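Local structure of arylmalonate decarboxylase (3IXL) at residues Ile12-Ala17 / Leu72-Leu77; Leu38-Val43 / Thr154-Met159; Ser42-Gly47 / Ala125-Val130. The protein catalyses the decarboxylation of 2-aryl-2-methylmalonates to 2-arylpropionates, releasing carbon dioxide. The protein carries 2 engineered substitutions. All blocks are in the same frame, centred on the assembly; numbering follows the deposited sequence.

Contact 1: Ile12-Ala17 / Leu72-Leu77. Engineered in segment 72-77: Cys74 (natural residue Gly). With PAC (2-phenylacetic acid), chain C.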
ATOM      1  N   ILE A  12      -3.844  10.712   0.755  1.00  5.60           N
ATOM      2  CA  ILE A  12      -3.003  11.423  -0.198  1.00  5.55           C
ATOM      3  C   ILE A  12      -2.623  10.413  -1.279  1.00  5.76           C
ATOM      4  O   ILE A  12      -2.031   9.373  -0.969  1.00  5.56           O
ATOM      5  CB  ILE A  12      -1.743  12.000   0.478  1.00  5.65           C
ATOM      6  CG1 ILE A  12      -2.118  12.922   1.646  1.00  6.21           C
ATOM      7  CG2 ILE A  12      -0.901  12.761  -0.551  1.00  5.94           C
ATOM      8  CD1 ILE A  12      -0.939  13.282   2.529  1.00  7.69           C
ATOM      9  N   VAL A  13      -2.996  10.693  -2.529  1.00  5.96           N
ATOM     10  CA  VAL A  13      -2.857   9.714  -3.617  1.00  6.48           C
ATOM     11  C   VAL A  13      -1.959  10.240  -4.738  1.00  7.39           C
ATOM     12  O   VAL A  13      -1.895  11.444  -4.944  1.00  7.02           O
ATOM     13  CB  VAL A  13      -4.248   9.288  -4.177  1.00  6.31           C
ATOM     14  CG1 VAL A  13      -5.108   8.655  -3.079  1.00  7.69           C
ATOM     15  CG2 VAL A  13      -4.990  10.471  -4.818  1.00  6.51           C
ATOM     16  N   PRO A  14      -1.221   9.356  -5.432  1.00  7.75           N
ATOM     17  CA  PRO A  14      -0.380   9.838  -6.542  1.00  8.73           C
ATOM     18  C   PRO A  14      -1.034  10.624  -7.709  1.00  9.93           C
ATOM     19  O   PRO A  14      -0.472  11.651  -8.103  1.00  9.68           O
ATOM     20  CB  PRO A  14       0.333   8.564  -7.027  1.00  8.81           C
ATOM     21  CG  PRO A  14       0.363   7.690  -5.786  1.00  8.95           C
ATOM     22  CD  PRO A  14      -0.982   7.928  -5.144  1.00  8.49           C
ATOM     23  N   PRO A  15      -2.181  10.174  -8.263  1.00 10.73           N
ATOM     24  CA  PRO A  15      -2.658  10.889  -9.461  1.00 11.70           C
ATOM     25  C   PRO A  15      -3.132  12.311  -9.175  1.00 12.37           C
ATOM     26  O   PRO A  15      -3.639  12.588  -8.090  1.00 12.61           O
ATOM     27  CB  PRO A  15      -3.824  10.020  -9.950  1.00 11.94           C
ATOM     28  CG  PRO A  15      -3.633   8.681  -9.266  1.00 12.11           C
ATOM     29  CD  PRO A  15      -3.074   9.050  -7.925  1.00 11.02           C
ATOM     30  N   ALA A  16      -2.955  13.204 -10.150  1.00 13.53           N
ATOM     31  CA  ALA A  16      -3.345  14.608 -10.015  1.00 14.24           C
ATOM     32  C   ALA A  16      -4.819  14.761  -9.671  1.00 14.49           C
ATOM     33  O   ALA A  16      -5.190  15.645  -8.896  1.00 15.00           O
ATOM     34  CB  ALA A  16      -3.025  15.374 -11.298  1.00 14.31           C
ATOM     35  N   ALA A  17      -5.641  13.879 -10.236  1.00 14.78           N
ATOM     36  CA  ALA A  17      -7.090  13.927 -10.072  1.00 15.23           C
ATOM     37  C   ALA A  17      -7.537  13.792  -8.615  1.00 14.98           C
ATOM     38  O   ALA A  17      -8.626  14.246  -8.257  1.00 15.55           O
ATOM     39  CB  ALA A  17      -7.755  12.867 -10.946  1.00 15.38           C
ATOM     40  N   LEU A  72      -0.773   8.474   3.597  1.00  5.42           N
ATOM     41  CA  LEU A  72      -0.103   8.633   2.318  1.00  6.08           C
ATOM     42  C   LEU A  72      -0.219   7.299   1.586  1.00  5.52           C
ATOM     43  O   LEU A  72       0.479   6.330   1.916  1.00  5.60           O
ATOM     44  CB  LEU A  72       1.367   9.027   2.509  1.00  5.99           C
ATOM     45  CG  LEU A  72       2.213   9.071   1.233  1.00  7.40           C
ATOM     46  CD1 LEU A  72       1.638  10.037   0.206  1.00  8.17           C
ATOM     47  CD2 LEU A  72       3.652   9.459   1.534  1.00  7.95           C
ATOM     48  N   MET A  73      -1.116   7.260   0.602  1.00  5.23           N
ATOM     49  CA  MET A  73      -1.466   6.023  -0.091  1.00  5.38           C
ATOM     50  C   MET A  73      -0.567   5.750  -1.302  1.00  5.97           C
ATOM     51  O   MET A  73      -1.035   5.621  -2.441  1.00  6.43           O
ATOM     52  CB  MET A  73      -2.948   6.029  -0.462  1.00  5.86           C
ATOM     53  CG  MET A  73      -3.853   5.925   0.758  1.00  5.47           C
ATOM     54  SD  MET A  73      -3.901   4.280   1.506  1.00  6.62           S
ATOM     55  CE  MET A  73      -4.934   3.452   0.282  1.00  7.49           C
ATOM     56  N   CYS A  74       0.734   5.663  -1.029  1.00  6.56           N
ATOM     57  CA  CYS A  74       1.720   5.251  -2.024  1.00  6.83           C
ATOM     58  C   CYS A  74       2.840   4.534  -1.302  1.00  6.54           C
ATOM     59  O   CYS A  74       3.430   5.068  -0.364  1.00  6.35           O
ATOM     60  CB  CYS A  74       2.285   6.442  -2.795  1.00  7.44           C
ATOM     61  SG  CYS A  74       3.509   5.943  -4.045  1.00 10.18           S
ATOM     62  N   THR A  75       3.109   3.300  -1.722  1.00  6.28           N
ATOM     63  CA  THR A  75       4.111   2.467  -1.069  1.00  6.51           C
ATOM     64  C   THR A  75       5.493   3.029  -1.376  1.00  6.68           C
ATOM     65  O   THR A  75       6.270   3.343  -0.465  1.00  5.80           O
ATOM     66  CB  THR A  75       4.028   0.990  -1.546  1.00  6.74           C
ATOM     67  OG1 THR A  75       2.697   0.675  -1.991  1.00  6.37           O
ATOM     68  CG2 THR A  75       4.440   0.041  -0.425  1.00  7.23           C
ATOM     69  N   SER A  76       5.788   3.183  -2.662  1.00  6.26           N
ATOM     70  CA  SER A  76       7.138   3.556  -3.062  1.00  6.68           C
ATOM     71  C   SER A  76       7.527   4.985  -2.677  1.00  7.21           C
ATOM     72  O   SER A  76       8.678   5.240  -2.328  1.00  7.16           O
ATOM     73  CB  SER A  76       7.391   3.240  -4.542  1.00  7.20           C
ATOM     74  OG  SER A  76       6.446   3.879  -5.376  1.00  8.04           O
ATOM     75  N   LEU A  77       6.570   5.906  -2.702  1.00  7.81           N
ATOM     76  CA  LEU A  77       6.840   7.273  -2.255  1.00  8.44           C
ATOM     77  C   LEU A  77       7.269   7.268  -0.793  1.00  8.29           C
ATOM     78  O   LEU A  77       8.054   8.124  -0.364  1.00  9.09           O
ATOM     79  CB  LEU A  77       5.585   8.129  -2.426  1.00  9.49           C
ATOM     80  CG  LEU A  77       5.558   9.639  -2.479  1.00 13.36           C
ATOM     81  CD1 LEU A  77       6.676  10.213  -3.319  1.00 12.82           C
ATOM     82  CD2 LEU A  77       4.238   9.962  -3.127  1.00 14.39           C
TER
HETATM   83  C1  PAC C5000       3.114   2.560  -5.118  1.00  7.51           C
HETATM   84  C2  PAC C5000       2.819   3.398  -6.348  1.00 10.86           C
HETATM   85  C1' PAC C5000       1.405   3.842  -6.665  1.00 10.30           C
HETATM   86  C2' PAC C5000       1.122   4.049  -8.019  1.00 11.27           C
HETATM   87  C3' PAC C5000      -0.142   4.469  -8.430  1.00 11.25           C
HETATM   88  C4' PAC C5000      -1.133   4.693  -7.478  1.00 10.46           C
HETATM   89  C5' PAC C5000      -0.860   4.486  -6.121  1.00 11.27           C
HETATM   90  C6' PAC C5000       0.408   4.069  -5.705  1.00  9.88           C
HETATM   91  O1  PAC C5000       2.214   2.153  -4.331  1.00  6.87           O
HETATM   92  O2  PAC C5000       4.336   2.293  -4.937  1.00  8.56           O
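Pro14 and the engineered Cys74 meet beside the bound 2-phenylacetic acid, at the C-terminal ends of neighbouring strands in a parallel sheet of the Asp/Glu racemase-type fold. Pro14 lies over one face of the ligand's ring, its CG 3.4 Å from PAC C5', and the same CG touches Cys74 CB at 3.8 Å. Cys74 holds SG beside its carbonyl carbon, opposite the backbone N (chi1 -180°), which brings the sulfur to 3.5 Å from PAC C2, the carbon linking phenyl and carboxylate. The carboxylate sits at the start of helix 75-79, where each oxygen takes a backbone N-H and a hydroxyl of one residue: Thr75 OG1 is 2.8 Å from PAC O1, and Ser76 OG is 2.7 Å from PAC O2. These four bonds, joined by Tyr126 OH and Gly189 N, fit the oxyanion-binding pocket known for this enzyme. In the second shell, Ser211 bonds to Thr75 OG1 and Tyr48 to Ser76 OG. The strand ends are joined by Met73 N, which donates to Ile12 O at 2.8 Å (N-H...O 151°). Next to this bond, Ile12 CG2 packs on Leu72 CD1 at 3.8 Å, facing helices 55-64 and 83-97. Met73 centres an inverse gamma turn between strand and helix. Cys74 caps that helix: its SG accepts from Leu77 N at 3.3 Å (158°).

Contact 2: Leu38-Val43 / Thr154-Met159. With SO4 (sulfate ion), chain B.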
ATOM      1  N   LEU A  38      -1.438  14.196  -5.599  1.00  9.41           N
ATOM      2  CA  LEU A  38      -0.091  14.755  -5.702  1.00  9.71           C
ATOM      3  C   LEU A  38       0.301  15.194  -7.099  1.00  9.77           C
ATOM      4  O   LEU A  38       1.086  16.128  -7.242  1.00 10.29           O
ATOM      5  CB  LEU A  38       0.941  13.735  -5.222  1.00  9.95           C
ATOM      6  CG  LEU A  38       0.861  13.378  -3.745  1.00  9.78           C
ATOM      7  CD1 LEU A  38       1.644  12.120  -3.453  1.00 11.95           C
ATOM      8  CD2 LEU A  38       1.418  14.520  -2.924  1.00 12.67           C
ATOM      9  N   GLY A  39      -0.207  14.502  -8.116  1.00  9.63           N
ATOM     10  CA  GLY A  39       0.250  14.714  -9.486  1.00 10.37           C
ATOM     11  C   GLY A  39       1.572  14.044  -9.807  1.00 10.24           C
ATOM     12  O   GLY A  39       2.380  14.596 -10.556  1.00 11.29           O
ATOM     13  N   LEU A  40       1.802  12.854  -9.254  1.00 10.39           N
ATOM     14  CA  LEU A  40       3.021  12.097  -9.541  1.00 10.54           C
ATOM     15  C   LEU A  40       3.137  11.803 -11.033  1.00 11.15           C
ATOM     16  O   LEU A  40       2.167  11.373 -11.654  1.00 11.98           O
ATOM     17  CB  LEU A  40       3.021  10.779  -8.747  1.00 10.41           C
ATOM     18  CG  LEU A  40       4.204   9.822  -8.931  1.00 10.11           C
ATOM     19  CD1 LEU A  40       5.488  10.443  -8.378  1.00  9.71           C
ATOM     20  CD2 LEU A  40       3.924   8.493  -8.256  1.00 10.62           C
ATOM     21  N   GLY A  41       4.327  12.028 -11.591  1.00 11.13           N
ATOM     22  CA  GLY A  41       4.546  11.877 -13.030  1.00 11.32           C
ATOM     23  C   GLY A  41       4.983  10.499 -13.505  1.00 11.65           C
ATOM     24  O   GLY A  41       4.690  10.102 -14.634  1.00 13.08           O
ATOM     25  N   SER A  42       5.711   9.786 -12.654  1.00 11.50           N
ATOM     26  CA  SER A  42       6.158   8.432 -12.934  1.00 10.90           C
ATOM     27  C   SER A  42       6.483   7.764 -11.610  1.00 10.08           C
ATOM     28  O   SER A  42       6.837   8.436 -10.629  1.00  9.83           O
ATOM     29  CB  SER A  42       7.396   8.442 -13.829  1.00 11.43           C
ATOM     30  OG  SER A  42       8.488   9.029 -13.151  1.00 13.46           O
ATOM     31  N   VAL A  43       6.376   6.441 -11.592  1.00  8.74           N
ATOM     32  CA  VAL A  43       6.664   5.661 -10.398  1.00  8.34           C
ATOM     33  C   VAL A  43       8.166   5.355 -10.422  1.00  8.48           C
ATOM     34  O   VAL A  43       8.595   4.238 -10.682  1.00  8.16           O
ATOM     35  CB  VAL A  43       5.752   4.400 -10.317  1.00  8.36           C
ATOM     36  CG1 VAL A  43       5.945   3.676  -9.001  1.00  9.11           C
ATOM     37  CG2 VAL A  43       4.271   4.793 -10.515  1.00  8.77           C
ATOM     38  N   THR A 154       6.330   2.001 -14.969  1.00  8.59           N
ATOM     39  CA  THR A 154       6.466   3.287 -14.281  1.00  9.15           C
ATOM     40  C   THR A 154       5.279   4.217 -14.455  1.00 10.00           C
ATOM     41  O   THR A 154       5.213   5.239 -13.789  1.00 10.15           O
ATOM     42  CB  THR A 154       7.736   4.063 -14.677  1.00  9.14           C
ATOM     43  OG1 THR A 154       7.671   4.425 -16.062  1.00  9.71           O
ATOM     44  CG2 THR A 154       8.972   3.233 -14.375  1.00  9.12           C
ATOM     45  N   GLY A 155       4.345   3.873 -15.338  1.00 10.72           N
ATOM     46  CA  GLY A 155       3.179   4.726 -15.555  1.00 12.40           C
ATOM     47  C   GLY A 155       2.075   4.432 -14.557  1.00 13.80           C
ATOM     48  O   GLY A 155       1.750   3.273 -14.321  1.00 14.47           O
ATOM     49  N   VAL A 156       1.489   5.481 -13.986  1.00 15.62           N
ATOM     50  CA  VAL A 156       0.384   5.314 -13.035  1.00 17.50           C
ATOM     51  C   VAL A 156      -0.833   4.640 -13.687  1.00 18.30           C
ATOM     52  O   VAL A 156      -1.352   3.644 -13.171  1.00 18.72           O
ATOM     53  CB  VAL A 156      -0.016   6.665 -12.389  1.00 17.88           C
ATOM     54  CG1 VAL A 156      -1.327   6.539 -11.613  1.00 18.61           C
ATOM     55  CG2 VAL A 156       1.091   7.170 -11.480  1.00 18.36           C
ATOM     56  N   GLU A 157      -1.281   5.177 -14.822  1.00 19.17           N
ATOM     57  CA  GLU A 157      -2.411   4.593 -15.562  1.00 19.84           C
ATOM     58  C   GLU A 157      -2.153   3.167 -16.044  1.00 19.29           C
ATOM     59  O   GLU A 157      -3.060   2.323 -16.035  1.00 19.65           O
ATOM     60  CB  GLU A 157      -2.812   5.482 -16.748  1.00 20.34           C
ATOM     61  CG  GLU A 157      -4.044   6.343 -16.515  1.00 23.80           C
ATOM     62  CD  GLU A 157      -4.023   7.066 -15.185  1.00 27.46           C
ATOM     63  OE1 GLU A 157      -3.104   7.886 -14.956  1.00 29.94           O
ATOM     64  OE2 GLU A 157      -4.934   6.810 -14.369  1.00 29.56           O
ATOM     65  N   ALA A 158      -0.918   2.896 -16.462  1.00 18.04           N
ATOM     66  CA  ALA A 158      -0.546   1.574 -16.942  1.00 17.11           C
ATOM     67  C   ALA A 158      -0.752   0.513 -15.860  1.00 16.38           C
ATOM     68  O   ALA A 158      -1.142  -0.618 -16.157  1.00 16.16           O
ATOM     69  CB  ALA A 158       0.896   1.564 -17.438  1.00 17.31           C
ATOM     70  N   MET A 159      -0.502   0.876 -14.606  1.00 15.49           N
ATOM     71  CA  MET A 159      -0.666  -0.090 -13.520  1.00 14.85           C
ATOM     72  C   MET A 159      -2.130  -0.499 -13.320  1.00 14.08           C
ATOM     73  O   MET A 159      -2.416  -1.669 -13.051  1.00 13.15           O
ATOM     74  CB  MET A 159      -0.035   0.418 -12.224  1.00 15.31           C
ATOM     75  CG  MET A 159       1.482   0.195 -12.151  1.00 14.24           C
ATOM     76  SD  MET A 159       2.149   1.069 -10.756  1.00 17.64           S
ATOM     77  CE  MET A 159       3.880   1.065 -11.170  1.00 14.39           C
TER
HETATM   78  S   SO4 B6000       9.173  10.996 -16.798  1.00 34.60           S
HETATM   79  O1  SO4 B6000       8.105  10.166 -17.356  1.00 35.71           O
HETATM   80  O2  SO4 B6000       9.092  10.960 -15.339  1.00 35.62           O
HETATM   81  O3  SO4 B6000      10.474  10.474 -17.218  1.00 33.96           O
HETATM   82  O4  SO4 B6000       9.026  12.369 -17.279  1.00 34.79           O
HETATM   83  O   HOH W   1       2.240   8.164 -15.013  1.00 21.96           O
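Val43 and Thr154 are tied by one nearly straight backbone bond: Val43 N donates to a lone pair of Thr154 O in the carbonyl plane, at 2.8 Å and 167°. Around it the valine forks against the start of helix 156-160. CG1 stands anti to the backbone N (chi1 -174°), which turns CG2 back beside that nitrogen and within 3.4 Å of Thr154 O. The same methyl meets two further groups. Met159, its chain extended beyond CG, comes tip to tip with the valine and sets CE 3.8 Å from Val43 CG2. In Val156 the branch beside its backbone N, CG2, is the one that meets Val43 CG2 at 4.1 Å. Leu40 CD2 only grazes this Val156 methyl. On the other flank, the methyl CG2 of Thr154 rests 3.8 Å from Val43 O.

A water links the two segments, donating a hydrogen bond to Gly41 O at 3.1 Å and accepting from Val156 N at 3.0 Å; it thus serves an N-H of the first helical turn. Ser42 OG, whose protein partner is the Thr44 hydroxyl, also donates to O2 of a sulfate, probably from the crystallisation liquor, at 3.0 Å. Val156 touches the bound 2-phenylacetic acid, which makes this contact part of the pocket wall. The loop 38-43, running from edge strand 33-37 of one parallel sheet to helix 45-51, thereby meets helix 156-160 of the half built on the other sheet, while Tyr48 of helix 45-51 and Ser76 of helix 75-79 pack against Val43.

Contact 3: Ser42-Gly47 / Ala125-Val130. With PAC (2-phenylacetic acid), chain C; SO4 (sulfate ion), chain B.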
ATOM      1  N   SER A  42       5.711   9.786 -12.654  1.00 11.50           N
ATOM      2  CA  SER A  42       6.158   8.432 -12.934  1.00 10.90           C
ATOM      3  C   SER A  42       6.483   7.764 -11.610  1.00 10.08           C
ATOM      4  O   SER A  42       6.837   8.436 -10.629  1.00  9.83           O
ATOM      5  CB  SER A  42       7.396   8.442 -13.829  1.00 11.43           C
ATOM      6  OG  SER A  42       8.488   9.029 -13.151  1.00 13.46           O
ATOM      7  N   VAL A  43       6.376   6.441 -11.592  1.00  8.74           N
ATOM      8  CA  VAL A  43       6.664   5.661 -10.398  1.00  8.34           C
ATOM      9  C   VAL A  43       8.166   5.355 -10.422  1.00  8.48           C
ATOM     10  O   VAL A  43       8.595   4.238 -10.682  1.00  8.16           O
ATOM     11  CB  VAL A  43       5.752   4.400 -10.317  1.00  8.36           C
ATOM     12  CG1 VAL A  43       5.945   3.676  -9.001  1.00  9.11           C
ATOM     13  CG2 VAL A  43       4.271   4.793 -10.515  1.00  8.77           C
ATOM     14  N   THR A  44       8.953   6.402 -10.183  1.00  8.60           N
ATOM     15  CA  THR A  44      10.408   6.341 -10.173  1.00  9.25           C
ATOM     16  C   THR A  44      10.878   7.347  -9.121  1.00  9.31           C
ATOM     17  O   THR A  44      10.161   8.307  -8.839  1.00  9.04           O
ATOM     18  CB  THR A  44      11.031   6.789 -11.527  1.00  9.36           C
ATOM     19  OG1 THR A  44      10.672   8.142 -11.796  1.00  9.69           O
ATOM     20  CG2 THR A  44      10.599   5.909 -12.697  1.00 10.41           C
ATOM     21  N   PRO A  45      12.094   7.151  -8.566  1.00 10.18           N
ATOM     22  CA  PRO A  45      12.688   8.153  -7.666  1.00 10.61           C
ATOM     23  C   PRO A  45      12.676   9.588  -8.206  1.00 11.29           C
ATOM     24  O   PRO A  45      12.360  10.515  -7.458  1.00 11.74           O
ATOM     25  CB  PRO A  45      14.112   7.625  -7.460  1.00 10.73           C
ATOM     26  CG  PRO A  45      13.933   6.132  -7.557  1.00 11.51           C
ATOM     27  CD  PRO A  45      12.941   5.946  -8.666  1.00 10.21           C
ATOM     28  N   GLU A  46      12.981   9.769  -9.488  1.00 11.92           N
ATOM     29  CA  GLU A  46      12.902  11.099 -10.099  1.00 12.57           C
ATOM     30  C   GLU A  46      11.483  11.655  -9.995  1.00 11.77           C
ATOM     31  O   GLU A  46      11.289  12.842  -9.697  1.00 12.15           O
ATOM     32  CB  GLU A  46      13.386  11.069 -11.553  1.00 13.75           C
ATOM     33  CG  GLU A  46      14.727  10.357 -11.746  1.00 18.81           C
ATOM     34  CD  GLU A  46      14.573   8.879 -12.111  1.00 22.33           C
ATOM     35  OE1 GLU A  46      14.593   8.010 -11.202  1.00 21.57           O
ATOM     36  OE2 GLU A  46      14.429   8.594 -13.323  1.00 26.56           O
ATOM     37  N   GLY A  47      10.489  10.796 -10.216  1.00 10.77           N
ATOM     38  CA  GLY A  47       9.099  11.199 -10.054  1.00 10.15           C
ATOM     39  C   GLY A  47       8.774  11.540  -8.608  1.00  9.56           C
ATOM     40  O   GLY A  47       8.142  12.563  -8.330  1.00  9.96           O
ATOM     41  N   ALA A 125       4.894  -4.166  -9.229  1.00  7.00           N
ATOM     42  CA  ALA A 125       4.634  -3.515 -10.495  1.00  7.12           C
ATOM     43  C   ALA A 125       5.887  -2.823 -11.035  1.00  7.79           C
ATOM     44  O   ALA A 125       5.867  -2.348 -12.161  1.00  8.04           O
ATOM     45  CB  ALA A 125       3.512  -2.499 -10.332  1.00  8.27           C
ATOM     46  N   TYR A 126       6.948  -2.766 -10.228  1.00  6.95           N
ATOM     47  CA  TYR A 126       8.010  -1.759 -10.421  1.00  7.22           C
ATOM     48  C   TYR A 126       9.191  -2.154 -11.282  1.00  7.70           C
ATOM     49  O   TYR A 126       9.409  -3.333 -11.572  1.00  7.37           O
ATOM     50  CB  TYR A 126       8.604  -1.350  -9.074  1.00  6.98           C
ATOM     51  CG  TYR A 126       7.648  -1.072  -7.944  1.00  6.51           C
ATOM     52  CD1 TYR A 126       7.767  -1.760  -6.737  1.00  5.66           C
ATOM     53  CD2 TYR A 126       6.680  -0.080  -8.052  1.00  6.74           C
ATOM     54  CE1 TYR A 126       6.921  -1.485  -5.671  1.00  5.21           C
ATOM     55  CE2 TYR A 126       5.818   0.203  -6.988  1.00  7.17           C
ATOM     56  CZ  TYR A 126       5.959  -0.510  -5.802  1.00  5.98           C
ATOM     57  OH  TYR A 126       5.130  -0.244  -4.726  1.00  7.38           O
ATOM     58  N   ILE A 127       9.968  -1.132 -11.652  1.00  7.68           N
ATOM     59  CA  ILE A 127      11.325  -1.330 -12.193  1.00  8.52           C
ATOM     60  C   ILE A 127      12.310  -1.612 -11.049  1.00  8.68           C
ATOM     61  O   ILE A 127      12.016  -1.342  -9.881  1.00  9.26           O
ATOM     62  CB  ILE A 127      11.809  -0.147 -13.084  1.00  8.39           C
ATOM     63  CG1 ILE A 127      11.862   1.171 -12.299  1.00  9.52           C
ATOM     64  CG2 ILE A 127      10.907  -0.019 -14.320  1.00  9.58           C
ATOM     65  CD1 ILE A 127      12.552   2.328 -13.064  1.00 10.25           C
ATOM     66  N   ASP A 128      13.484  -2.133 -11.388  1.00  9.15           N
ATOM     67  CA  ASP A 128      14.361  -2.720 -10.381  1.00 10.06           C
ATOM     68  C   ASP A 128      15.005  -1.780  -9.373  1.00  9.79           C
ATOM     69  O   ASP A 128      15.281  -2.205  -8.250  1.00 10.26           O
ATOM     70  CB  ASP A 128      15.404  -3.641 -11.026  1.00 10.89           C
ATOM     71  CG  ASP A 128      14.829  -4.995 -11.393  1.00 13.16           C
ATOM     72  OD1 ASP A 128      13.726  -5.357 -10.898  1.00 13.88           O
ATOM     73  OD2 ASP A 128      15.481  -5.715 -12.180  1.00 15.49           O
ATOM     74  N   ASP A 129      15.220  -0.517  -9.730  1.00  9.94           N
ATOM     75  CA  ASP A 129      15.730   0.423  -8.722  1.00 10.45           C
ATOM     76  C   ASP A 129      14.728   0.502  -7.576  1.00  9.88           C
ATOM     77  O   ASP A 129      15.115   0.505  -6.407  1.00 10.42           O
ATOM     78  CB  ASP A 129      15.984   1.817  -9.307  1.00 11.18           C
ATOM     79  CG  ASP A 129      16.590   2.794  -8.288  1.00 13.42           C
ATOM     80  OD1 ASP A 129      17.280   2.356  -7.345  1.00 19.12           O
ATOM     81  OD2 ASP A 129      16.374   4.006  -8.460  1.00 19.63           O
ATOM     82  N   VAL A 130      13.448   0.569  -7.921  1.00  8.81           N
ATOM     83  CA  VAL A 130      12.400   0.622  -6.912  1.00  8.22           C
ATOM     84  C   VAL A 130      12.295  -0.722  -6.162  1.00  7.41           C
ATOM     85  O   VAL A 130      12.147  -0.735  -4.940  1.00  7.64           O
ATOM     86  CB  VAL A 130      11.059   1.063  -7.528  1.00  8.23           C
ATOM     87  CG1 VAL A 130       9.952   1.082  -6.477  1.00  7.64           C
ATOM     88  CG2 VAL A 130      11.192   2.455  -8.152  1.00  9.50           C
TER
HETATM   89  C1  PAC C5000       3.114   2.560  -5.118  1.00  7.51           C
HETATM   90  C2  PAC C5000       2.819   3.398  -6.348  1.00 10.86           C
HETATM   91  C1' PAC C5000       1.405   3.842  -6.665  1.00 10.30           C
HETATM   92  C2' PAC C5000       1.122   4.049  -8.019  1.00 11.27           C
HETATM   93  C3' PAC C5000      -0.142   4.469  -8.430  1.00 11.25           C
HETATM   94  C4' PAC C5000      -1.133   4.693  -7.478  1.00 10.46           C
HETATM   95  C5' PAC C5000      -0.860   4.486  -6.121  1.00 11.27           C
HETATM   96  C6' PAC C5000       0.408   4.069  -5.705  1.00  9.88           C
HETATM   97  O1  PAC C5000       2.214   2.153  -4.331  1.00  6.87           O
HETATM   98  O2  PAC C5000       4.336   2.293  -4.937  1.00  8.56           O
HETATM   99  S   SO4 B6000       9.173  10.996 -16.798  1.00 34.60           S
HETATM  100  O1  SO4 B6000       8.105  10.166 -17.356  1.00 35.71           O
HETATM  101  O2  SO4 B6000       9.092  10.960 -15.339  1.00 35.62           O
HETATM  102  O3  SO4 B6000      10.474  10.474 -17.218  1.00 33.96           O
HETATM  103  O4  SO4 B6000       9.026  12.369 -17.279  1.00 34.79           O
HETATM  104  O   HOH W   2       8.401   1.406 -11.141  1.00  7.75           O
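The carboxylate oxygen O2 of 2-phenylacetic acid, which Ser76 also holds, is gripped by Tyr126 OH at 2.7 Å, while the Tyr126 ring leans on Val43. Two helix N-termini, those of 45-51 and 128-140, come together here beside the pocket between the two parallel-sheet halves of the racemase-like fold. O2 lies at the ring's edge, near its plane. Val43 CG1 approaches obliquely, 3.9 Å from Tyr126 CD2, and Val130 CG1 covers one face of the ring, offset from its centre. Ser187 provides a second partner for the hydroxyl, which would fix the phenol at both its oxygen and its ring. No direct hydrogen bond joins the segments; a water does, donating to Val43 O at 2.9 Å and accepting from the N-cap residue Ile127 through its N at 3.0 Å. Val130 CG2 packs on Pro45 CD at 3.9 Å, and Ile127 CD1 brushes Thr44 CG2. Thr44 is itself an N-cap. Its OG1 sits between backbone N and carbonyl carbon (chi1 61°), where it accepts from Gly47 N at 3.1 Å and donates to the Ser42 hydroxyl. Asp129, whose OD1 forms a salt bridge with Arg133, passes Pro45, the residue that opens helix 45-51, and sets its other oxygen OD2 3.4 Å from Pro45 CG.

Contact 1 is the deepest of the three, wholly buried and nearest the centre of the chain; contact 2 is partly buried, and contact 3 is buried but just as far out. Contact 1 joins adjacent strand ends within one sheet, whereas contacts 2 and 3 both bridge the two halves, sharing Ser42 and Val43. The chemistry follows: strand pairing and a carboxylate-binding helix start in contact 1; a single backbone bond, a water and methyl packing in contact 2; a water, apolar packing and a phenol-carboxylate bond in contact 3. Leu40 N bonding to Pro14 O ties contact 2 to contact 1. Contact 2 touches the ligand through Val156, contact 3 through Tyr126, packed on Thr75; Met159 CE touches Ala125.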